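Local coordinates for protein 3-keto-5-aminohexanoate cleavage enzyme (Burkholderia xenovorans LB400, PDB 3E49) that probably cleaves beta-keto acids such as 3-keto-5-aminohexanoate, using a zinc ion held in a TIM barrel, at residues F119-M124 and E141-L146; D154-L159 and V186-A191. All coordinates share one frame; numbering follows the deposited sequence.

Interaction 1. Residues F119-M124 and E141-L146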
ATOM      1  N   PHE A 119     -22.684 -14.109   1.777  1.00 29.52           N
ATOM      2  CA  PHE A 119     -23.044 -13.198   2.859  1.00 31.16           C
ATOM      3  C   PHE A 119     -23.091 -14.063   4.117  1.00 30.69           C
ATOM      4  O   PHE A 119     -24.076 -14.760   4.346  1.00 31.66           O
ATOM      5  CB  PHE A 119     -24.424 -12.595   2.645  1.00 36.42           C
ATOM      6  CG  PHE A 119     -24.419 -11.215   2.158  1.00 38.89           C
ATOM      7  CD1 PHE A 119     -24.200 -10.934   0.833  1.00 48.06           C
ATOM      8  CD2 PHE A 119     -24.683 -10.174   3.034  1.00 49.42           C
ATOM      9  CE1 PHE A 119     -24.215  -9.626   0.392  1.00 50.11           C
ATOM     10  CE2 PHE A 119     -24.682  -8.871   2.604  1.00 45.46           C
ATOM     11  CZ  PHE A 119     -24.457  -8.595   1.281  1.00 44.89           C
ATOM     12  N   GLY A 120     -22.044 -14.040   4.914  1.00 28.00           N
ATOM     13  CA  GLY A 120     -21.990 -14.894   6.091  1.00 29.03           C
ATOM     14  C   GLY A 120     -22.595 -14.213   7.295  1.00 26.73           C
ATOM     15  O   GLY A 120     -21.919 -13.447   7.980  1.00 27.32           O
ATOM     16  N   LEU A 121     -23.867 -14.483   7.551  1.00 27.36           N
ATOM     17  CA  LEU A 121     -24.583 -13.867   8.663  1.00 27.52           C
ATOM     18  C   LEU A 121     -24.688 -14.772   9.876  1.00 29.00           C
ATOM     19  O   LEU A 121     -24.889 -14.296  10.984  1.00 29.63           O
ATOM     20  CB  LEU A 121     -25.980 -13.445   8.229  1.00 28.69           C
ATOM     21  CG  LEU A 121     -26.145 -12.502   7.020  1.00 31.65           C
ATOM     22  CD1 LEU A 121     -27.580 -12.077   6.992  1.00 29.98           C
ATOM     23  CD2 LEU A 121     -25.218 -11.304   7.069  1.00 27.75           C
ATOM     24  N   TYR A 122     -24.530 -16.066   9.652  1.00 32.10           N
ATOM     25  CA  TYR A 122     -24.613 -17.093  10.686  1.00 31.95           C
ATOM     26  C   TYR A 122     -23.745 -16.875  11.902  1.00 33.45           C
ATOM     27  O   TYR A 122     -24.116 -17.344  12.985  1.00 35.40           O
ATOM     28  CB  TYR A 122     -24.373 -18.504  10.107  1.00 31.08           C
ATOM     29  CG  TYR A 122     -23.044 -18.704   9.409  1.00 28.65           C
ATOM     30  CD1 TYR A 122     -22.917 -18.483   8.030  1.00 31.10           C
ATOM     31  CD2 TYR A 122     -21.919 -19.121  10.117  1.00 32.81           C
ATOM     32  CE1 TYR A 122     -21.743 -18.645   7.404  1.00 28.29           C
ATOM     33  CE2 TYR A 122     -20.714 -19.283   9.489  1.00 30.47           C
ATOM     34  CZ  TYR A 122     -20.635 -19.062   8.123  1.00 29.26           C
ATOM     35  OH  TYR A 122     -19.459 -19.233   7.484  1.00 29.04           O
ATOM     36  N   PRO A 123     -22.562 -16.229  11.769  1.00 33.27           N
ATOM     37  CA  PRO A 123     -21.832 -16.003  13.030  1.00 33.63           C
ATOM     38  C   PRO A 123     -22.566 -15.142  14.074  1.00 33.31           C
ATOM     39  O   PRO A 123     -22.215 -15.179  15.248  1.00 34.89           O
ATOM     40  CB  PRO A 123     -20.535 -15.326  12.561  1.00 32.31           C
ATOM     41  CG  PRO A 123     -20.347 -15.866  11.199  1.00 31.77           C
ATOM     42  CD  PRO A 123     -21.745 -15.790  10.623  1.00 34.11           C
HETATM   43  N   MSE A 124     -23.543 -14.347  13.645  1.00 33.67           N
HETATM   44  CA  MSE A 124     -24.348 -13.552  14.563  1.00 34.51           C
HETATM   45  C   MSE A 124     -25.125 -14.436  15.520  1.00 34.03           C
HETATM   46  O   MSE A 124     -25.503 -13.986  16.589  1.00 35.05           O
HETATM   47  CB  MSE A 124     -25.290 -12.638  13.798  1.00 34.36           C
HETATM   48  CG  MSE A 124     -24.551 -11.517  13.111  1.00 36.17           C
HETATM   49 SE   MSE A 124     -25.739 -10.361  12.042  0.75 39.40          SE
HETATM   50  CE  MSE A 124     -26.151 -11.545  10.763  1.00 40.91           C
ATOM     51  N   GLU A 141     -29.165 -18.588   9.723  1.00 32.39           N
ATOM     52  CA  GLU A 141     -28.531 -19.850   9.453  1.00 35.29           C
ATOM     53  C   GLU A 141     -28.456 -20.112   7.966  1.00 35.02           C
ATOM     54  O   GLU A 141     -27.457 -20.570   7.476  1.00 35.05           O
ATOM     55  CB  GLU A 141     -29.232 -21.001  10.185  1.00 35.23           C
ATOM     56  CG  GLU A 141     -28.678 -22.382   9.789  1.00 41.85           C
ATOM     57  CD  GLU A 141     -27.133 -22.490   9.851  1.00 43.15           C
ATOM     58  OE1 GLU A 141     -26.533 -22.053  10.876  1.00 51.78           O
ATOM     59  OE2 GLU A 141     -26.544 -23.030   8.873  1.00 41.12           O
ATOM     60  N   ARG A 142     -29.512 -19.799   7.243  1.00 36.99           N
ATOM     61  CA  ARG A 142     -29.499 -20.082   5.812  1.00 38.88           C
ATOM     62  C   ARG A 142     -28.535 -19.241   4.980  1.00 36.23           C
ATOM     63  O   ARG A 142     -28.343 -19.514   3.793  1.00 36.79           O
ATOM     64  CB  ARG A 142     -30.918 -20.134   5.243  1.00 40.57           C
ATOM     65  CG  ARG A 142     -31.442 -21.586   5.339  1.00 49.56           C
ATOM     66  CD  ARG A 142     -32.914 -21.716   5.162  1.00 60.66           C
ATOM     67  NE  ARG A 142     -33.621 -21.826   6.439  1.00 67.51           N
ATOM     68  CZ  ARG A 142     -34.930 -21.632   6.602  1.00 70.39           C
ATOM     69  NH1 ARG A 142     -35.696 -21.266   5.576  1.00 75.63           N
ATOM     70  NH2 ARG A 142     -35.474 -21.769   7.806  1.00 70.04           N
ATOM     71  N   SER A 143     -27.884 -18.265   5.613  1.00 32.83           N
ATOM     72  CA  SER A 143     -26.861 -17.480   4.933  1.00 30.28           C
ATOM     73  C   SER A 143     -25.643 -18.348   4.650  1.00 30.76           C
ATOM     74  O   SER A 143     -24.881 -18.055   3.736  1.00 31.24           O
ATOM     75  CB  SER A 143     -26.502 -16.221   5.756  1.00 29.05           C
ATOM     76  OG  SER A 143     -25.827 -16.530   6.966  1.00 28.21           O
ATOM     77  N   ARG A 144     -25.447 -19.415   5.432  1.00 30.73           N
ATOM     78  CA  ARG A 144     -24.326 -20.291   5.220  1.00 32.74           C
ATOM     79  C   ARG A 144     -24.386 -20.962   3.822  1.00 34.64           C
ATOM     80  O   ARG A 144     -23.370 -21.170   3.180  1.00 34.30           O
ATOM     81  CB  ARG A 144     -24.294 -21.337   6.349  1.00 31.83           C
ATOM     82  CG  ARG A 144     -23.081 -22.247   6.376  1.00 33.55           C
ATOM     83  CD  ARG A 144     -23.265 -23.358   7.394  1.00 32.68           C
ATOM     84  NE  ARG A 144     -23.607 -22.867   8.732  1.00 33.30           N
ATOM     85  CZ  ARG A 144     -22.719 -22.538   9.664  1.00 33.58           C
ATOM     86  NH1 ARG A 144     -21.414 -22.657   9.427  1.00 38.26           N
ATOM     87  NH2 ARG A 144     -23.139 -22.095  10.839  1.00 36.63           N
ATOM     88  N   ASP A 145     -25.587 -21.222   3.326  1.00 37.60           N
ATOM     89  CA  ASP A 145     -25.744 -21.936   2.062  1.00 39.95           C
ATOM     90  C   ASP A 145     -26.340 -21.106   0.935  1.00 39.82           C
ATOM     91  O   ASP A 145     -26.748 -21.633  -0.080  1.00 41.00           O
ATOM     92  CB  ASP A 145     -26.567 -23.215   2.277  1.00 41.15           C
ATOM     93  CG  ASP A 145     -27.865 -22.971   3.037  1.00 51.30           C
ATOM     94  OD1 ASP A 145     -27.832 -22.868   4.300  1.00 52.71           O
ATOM     95  OD2 ASP A 145     -28.934 -22.930   2.370  1.00 63.89           O
ATOM     96  N   LEU A 146     -26.346 -19.803   1.065  1.00 41.20           N
ATOM     97  CA  LEU A 146     -26.941 -19.007  -0.013  1.00 43.31           C
ATOM     98  C   LEU A 146     -25.966 -17.986  -0.610  1.00 41.65           C
ATOM     99  O   LEU A 146     -25.034 -17.516   0.040  1.00 41.48           O
ATOM    100  CB  LEU A 146     -28.278 -18.409   0.451  1.00 44.72           C
ATOM    101  CG  LEU A 146     -29.372 -19.491   0.735  1.00 47.72           C
ATOM    102  CD1 LEU A 146     -30.604 -18.854   1.328  1.00 47.52           C
ATOM    103  CD2 LEU A 146     -29.770 -20.366  -0.503  1.00 44.87           C
TER
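E141 and Y122 bring the backbones closest where helix 134-141 ends, in an excursion from the TIM barrel that leaves along strand 117-118 and returns along 147-148, which pair as a small two-stranded antiparallel sheet. E141 itself works mainly within its own segment: E141 OE2 offers its syn lone pair to R144 NE at 2.9 Å, almost in the guanidinium plane, a salt bridge that limits how R144 can turn. S143 comes next and is buried. A chi1 of 68° sets its hydroxyl over its own backbone, and S143 OG accepts hydrogen bonds from L121 N at 2.9 Å and, weakly, from Y122 N at 3.0 Å; it also hydrogen-bonds to L140 O, so one small polar group ties the loop to the last helical turn. R144 then crosses Y122 at about a right angle in a cation-pi contact, its aliphatic CB lying near Y122 CD1 while the bend at chi3 (-53°) turns the guanidinium over the ring. The opposite face of the ring meets CD of P123, and H184 of the second subunit packs against Y122 as well. R144 CZ sits 3.9 Å from the Y122 ring centroid, with the two planes 33° apart and R144 NH2 reaching to 3.3 Å from Y122 CD2.

Interaction 2. Residues D154-L159 and V186-A191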
ATOM      1  N   ASP A 154     -27.388  -9.398 -14.526  1.00 29.03           N
ATOM      2  CA  ASP A 154     -28.224  -8.715 -13.544  1.00 29.84           C
ATOM      3  C   ASP A 154     -27.869  -7.232 -13.445  1.00 30.53           C
ATOM      4  O   ASP A 154     -28.732  -6.355 -13.468  1.00 30.22           O
ATOM      5  CB  ASP A 154     -28.029  -9.322 -12.146  1.00 30.83           C
ATOM      6  CG  ASP A 154     -28.581 -10.749 -12.011  1.00 36.73           C
ATOM      7  OD1 ASP A 154     -29.475 -11.145 -12.793  1.00 42.33           O
ATOM      8  OD2 ASP A 154     -28.114 -11.471 -11.099  1.00 42.15           O
ATOM      9  N   ILE A 155     -26.575  -6.951 -13.339  1.00 28.49           N
ATOM     10  CA  ILE A 155     -26.121  -5.563 -13.181  1.00 28.11           C
ATOM     11  C   ILE A 155     -26.438  -4.756 -14.427  1.00 27.94           C
ATOM     12  O   ILE A 155     -26.954  -3.664 -14.319  1.00 26.56           O
ATOM     13  CB  ILE A 155     -24.623  -5.481 -12.827  1.00 29.33           C
ATOM     14  CG1 ILE A 155     -24.354  -6.187 -11.472  1.00 26.45           C
ATOM     15  CG2 ILE A 155     -24.179  -4.037 -12.810  1.00 24.96           C
ATOM     16  CD1 ILE A 155     -22.904  -6.627 -11.296  1.00 28.33           C
ATOM     17  N   GLU A 156     -26.145  -5.311 -15.592  1.00 29.95           N
ATOM     18  CA  GLU A 156     -26.481  -4.666 -16.851  1.00 33.08           C
ATOM     19  C   GLU A 156     -27.986  -4.358 -16.909  1.00 32.05           C
ATOM     20  O   GLU A 156     -28.403  -3.283 -17.316  1.00 29.89           O
ATOM     21  CB  GLU A 156     -26.085  -5.574 -18.012  1.00 33.58           C
ATOM     22  CG  GLU A 156     -26.248  -4.911 -19.374  1.00 35.77           C
ATOM     23  CD  GLU A 156     -25.868  -5.834 -20.535  1.00 38.65           C
ATOM     24  OE1 GLU A 156     -25.187  -6.879 -20.321  1.00 40.61           O
ATOM     25  OE2 GLU A 156     -26.241  -5.498 -21.672  1.00 48.61           O
ATOM     26  N   PHE A 157     -28.806  -5.310 -16.469  1.00 32.40           N
ATOM     27  CA  PHE A 157     -30.253  -5.116 -16.467  1.00 32.44           C
ATOM     28  C   PHE A 157     -30.669  -3.973 -15.564  1.00 32.31           C
ATOM     29  O   PHE A 157     -31.474  -3.114 -15.958  1.00 30.97           O
ATOM     30  CB  PHE A 157     -30.956  -6.421 -16.072  1.00 34.37           C
ATOM     31  CG  PHE A 157     -32.442  -6.328 -16.132  1.00 34.60           C
ATOM     32  CD1 PHE A 157     -33.102  -6.497 -17.336  1.00 39.38           C
ATOM     33  CD2 PHE A 157     -33.173  -5.992 -15.006  1.00 35.84           C
ATOM     34  CE1 PHE A 157     -34.482  -6.379 -17.400  1.00 38.53           C
ATOM     35  CE2 PHE A 157     -34.551  -5.869 -15.060  1.00 40.01           C
ATOM     36  CZ  PHE A 157     -35.208  -6.074 -16.259  1.00 39.26           C
ATOM     37  N   ILE A 158     -30.126  -3.935 -14.349  1.00 33.18           N
ATOM     38  CA  ILE A 158     -30.458  -2.853 -13.406  1.00 31.14           C
ATOM     39  C   ILE A 158     -30.010  -1.491 -13.959  1.00 30.89           C
ATOM     40  O   ILE A 158     -30.747  -0.504 -13.905  1.00 31.41           O
ATOM     41  CB  ILE A 158     -29.814  -3.127 -12.027  1.00 32.14           C
ATOM     42  CG1 ILE A 158     -30.411  -4.402 -11.426  1.00 33.07           C
ATOM     43  CG2 ILE A 158     -30.037  -1.950 -11.093  1.00 31.86           C
ATOM     44  CD1 ILE A 158     -29.627  -5.018 -10.289  1.00 28.12           C
ATOM     45  N   LEU A 159     -28.819  -1.439 -14.534  1.00 30.16           N
ATOM     46  CA  LEU A 159     -28.301  -0.169 -15.034  1.00 30.48           C
ATOM     47  C   LEU A 159     -29.192   0.359 -16.135  1.00 33.32           C
ATOM     48  O   LEU A 159     -29.492   1.551 -16.181  1.00 33.13           O
ATOM     49  CB  LEU A 159     -26.867  -0.324 -15.572  1.00 30.00           C
ATOM     50  CG  LEU A 159     -25.751  -0.609 -14.564  1.00 29.29           C
ATOM     51  CD1 LEU A 159     -24.426  -0.996 -15.262  1.00 31.61           C
ATOM     52  CD2 LEU A 159     -25.572   0.600 -13.629  1.00 32.10           C
ATOM     53  N   VAL A 186     -18.385   0.847 -16.715  1.00 28.17           N
ATOM     54  CA  VAL A 186     -18.076   2.228 -17.048  1.00 28.80           C
ATOM     55  C   VAL A 186     -17.410   2.261 -18.427  1.00 30.16           C
ATOM     56  O   VAL A 186     -17.726   3.101 -19.247  1.00 31.33           O
ATOM     57  CB  VAL A 186     -17.178   2.916 -15.988  1.00 27.30           C
ATOM     58  CG1 VAL A 186     -16.598   4.241 -16.551  1.00 25.00           C
ATOM     59  CG2 VAL A 186     -17.994   3.155 -14.692  1.00 26.49           C
ATOM     60  N   ASP A 187     -16.511   1.319 -18.680  1.00 30.42           N
ATOM     61  CA  ASP A 187     -15.854   1.240 -19.975  1.00 33.37           C
ATOM     62  C   ASP A 187     -16.841   0.958 -21.085  1.00 35.77           C
ATOM     63  O   ASP A 187     -16.636   1.408 -22.222  1.00 36.81           O
ATOM     64  CB  ASP A 187     -14.749   0.180 -19.984  1.00 34.27           C
ATOM     65  CG  ASP A 187     -13.525   0.600 -19.165  1.00 37.18           C
ATOM     66  OD1 ASP A 187     -13.468   1.771 -18.718  1.00 42.03           O
ATOM     67  OD2 ASP A 187     -12.628  -0.256 -18.952  1.00 46.41           O
ATOM     68  N   ARG A 188     -17.896   0.212 -20.762  1.00 35.44           N
ATOM     69  CA  ARG A 188     -18.950  -0.095 -21.725  1.00 36.19           C
ATOM     70  C   ARG A 188     -19.947   1.056 -21.797  1.00 35.44           C
ATOM     71  O   ARG A 188     -20.943   0.954 -22.494  1.00 38.19           O
ATOM     72  CB  ARG A 188     -19.645  -1.424 -21.377  1.00 35.27           C
ATOM     73  CG  ARG A 188     -18.764  -2.646 -21.588  1.00 36.70           C
ATOM     74  CD  ARG A 188     -19.374  -3.896 -21.015  1.00 36.16           C
ATOM     75  NE  ARG A 188     -20.737  -4.100 -21.495  1.00 36.15           N
ATOM     76  CZ  ARG A 188     -21.596  -4.993 -21.008  1.00 39.14           C
ATOM     77  NH1 ARG A 188     -21.259  -5.790 -19.987  1.00 32.40           N
ATOM     78  NH2 ARG A 188     -22.813  -5.074 -21.536  1.00 37.12           N
ATOM     79  N   LYS A 189     -19.676   2.147 -21.090  1.00 35.64           N
ATOM     80  CA  LYS A 189     -20.544   3.345 -21.070  1.00 37.13           C
ATOM     81  C   LYS A 189     -21.941   3.079 -20.543  1.00 37.06           C
ATOM     82  O   LYS A 189     -22.868   3.826 -20.878  1.00 36.59           O
ATOM     83  CB  LYS A 189     -20.676   3.999 -22.461  1.00 39.18           C
ATOM     84  CG  LYS A 189     -19.384   4.348 -23.153  1.00 44.68           C
ATOM     85  CD  LYS A 189     -18.637   5.432 -22.453  1.00 50.46           C
ATOM     86  CE  LYS A 189     -17.255   5.596 -23.084  1.00 54.16           C
ATOM     87  NZ  LYS A 189     -16.393   6.526 -22.317  1.00 52.09           N
ATOM     88  N   LEU A 190     -22.096   2.054 -19.698  1.00 35.10           N
ATOM     89  CA  LEU A 190     -23.418   1.684 -19.182  1.00 34.73           C
ATOM     90  C   LEU A 190     -23.805   2.417 -17.883  1.00 35.33           C
ATOM     91  O   LEU A 190     -24.905   2.261 -17.365  1.00 35.58           O
ATOM     92  CB  LEU A 190     -23.519   0.156 -19.052  1.00 35.52           C
ATOM     93  CG  LEU A 190     -23.432  -0.544 -20.400  1.00 37.85           C
ATOM     94  CD1 LEU A 190     -23.463  -2.065 -20.248  1.00 34.90           C
ATOM     95  CD2 LEU A 190     -24.549  -0.021 -21.368  1.00 34.63           C
ATOM     96  N   ALA A 191     -22.887   3.245 -17.393  1.00 35.63           N
ATOM     97  CA  ALA A 191     -23.084   4.070 -16.217  1.00 35.88           C
ATOM     98  C   ALA A 191     -22.338   5.363 -16.536  1.00 34.18           C
ATOM     99  O   ALA A 191     -21.262   5.290 -17.103  1.00 32.35           O
ATOM    100  CB  ALA A 191     -22.474   3.390 -14.979  1.00 35.72           C
TER
HETATM  101  O   HOH W   1     -23.369  -7.623 -18.921  1.00 31.12           O
HETATM  102  O   HOH W   2     -27.268   3.782 -15.821  1.00 43.53           O
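L159 and L190 mark the nearest backbone approach, their CA atoms 6.7 Å apart, where the side of helix 152-163 faces the end of helix 176-187. Segment 186-191 leaves helical geometry at K189, whose positive phi (61°) closes a Schellman motif, after which L190 faces helix 152-163. Between the backbones a water donates to both L159 O and L190 O, bridging two carbonyls that cannot bond each other. L159 packs its CB against L190 O at 3.7 Å, and its two methyl branches divide the apolar work: L159 CD1 meets L190 CB at 4.1 Å, CD2 lies more loosely by A191 CB. Nearer the surface, E156 extends with CG anti to its own N (chi1 -173°) and carries its carboxylate to the R188 guanidinium. R188 NH2 and E156 OE1 form a salt bridge whose hydrogen bond, at 3.2 Å, is weak but nearly straight (169°), and the carboxylate plane stands almost perpendicular to the guanidinium, with OE1 at its edge. L190 CD1 lies over one guanidinium face and also reaches E156 CG, joining the charged and apolar layers. This is packing between helix 152-163 and the turn that ends helix 176-187, successive helices of the barrel: F185 of helix 176-187 touches E156, L159 and L190, while L159 continues inward onto F169 and F171 of strand 168-173 and L112 of strand 109-113.

Overall arrangement
The centres of both interactions lie about 19 Å from the centre of the chain, yet they serve different parts of the fold. Interaction 1, partly buried, holds together the excursion between strands 117-118 and 147-148, with the F119 side chain about 8 Å from the zinc ion; interaction 2 is a surface contact between one barrel helix and the turn ending the next, away from the metal. A buried hydroxyl and a cation-pi pair dominate the first, whereas the second combines leucine packing with a salt bridge whose hydrogen bond is weak. Within one chain their nearest atoms are about 12 Å apart. Across the subunit boundary they converge: Y122 packs on R188 of the second subunit, and R144 forms a long, weak ion pair with E156 there.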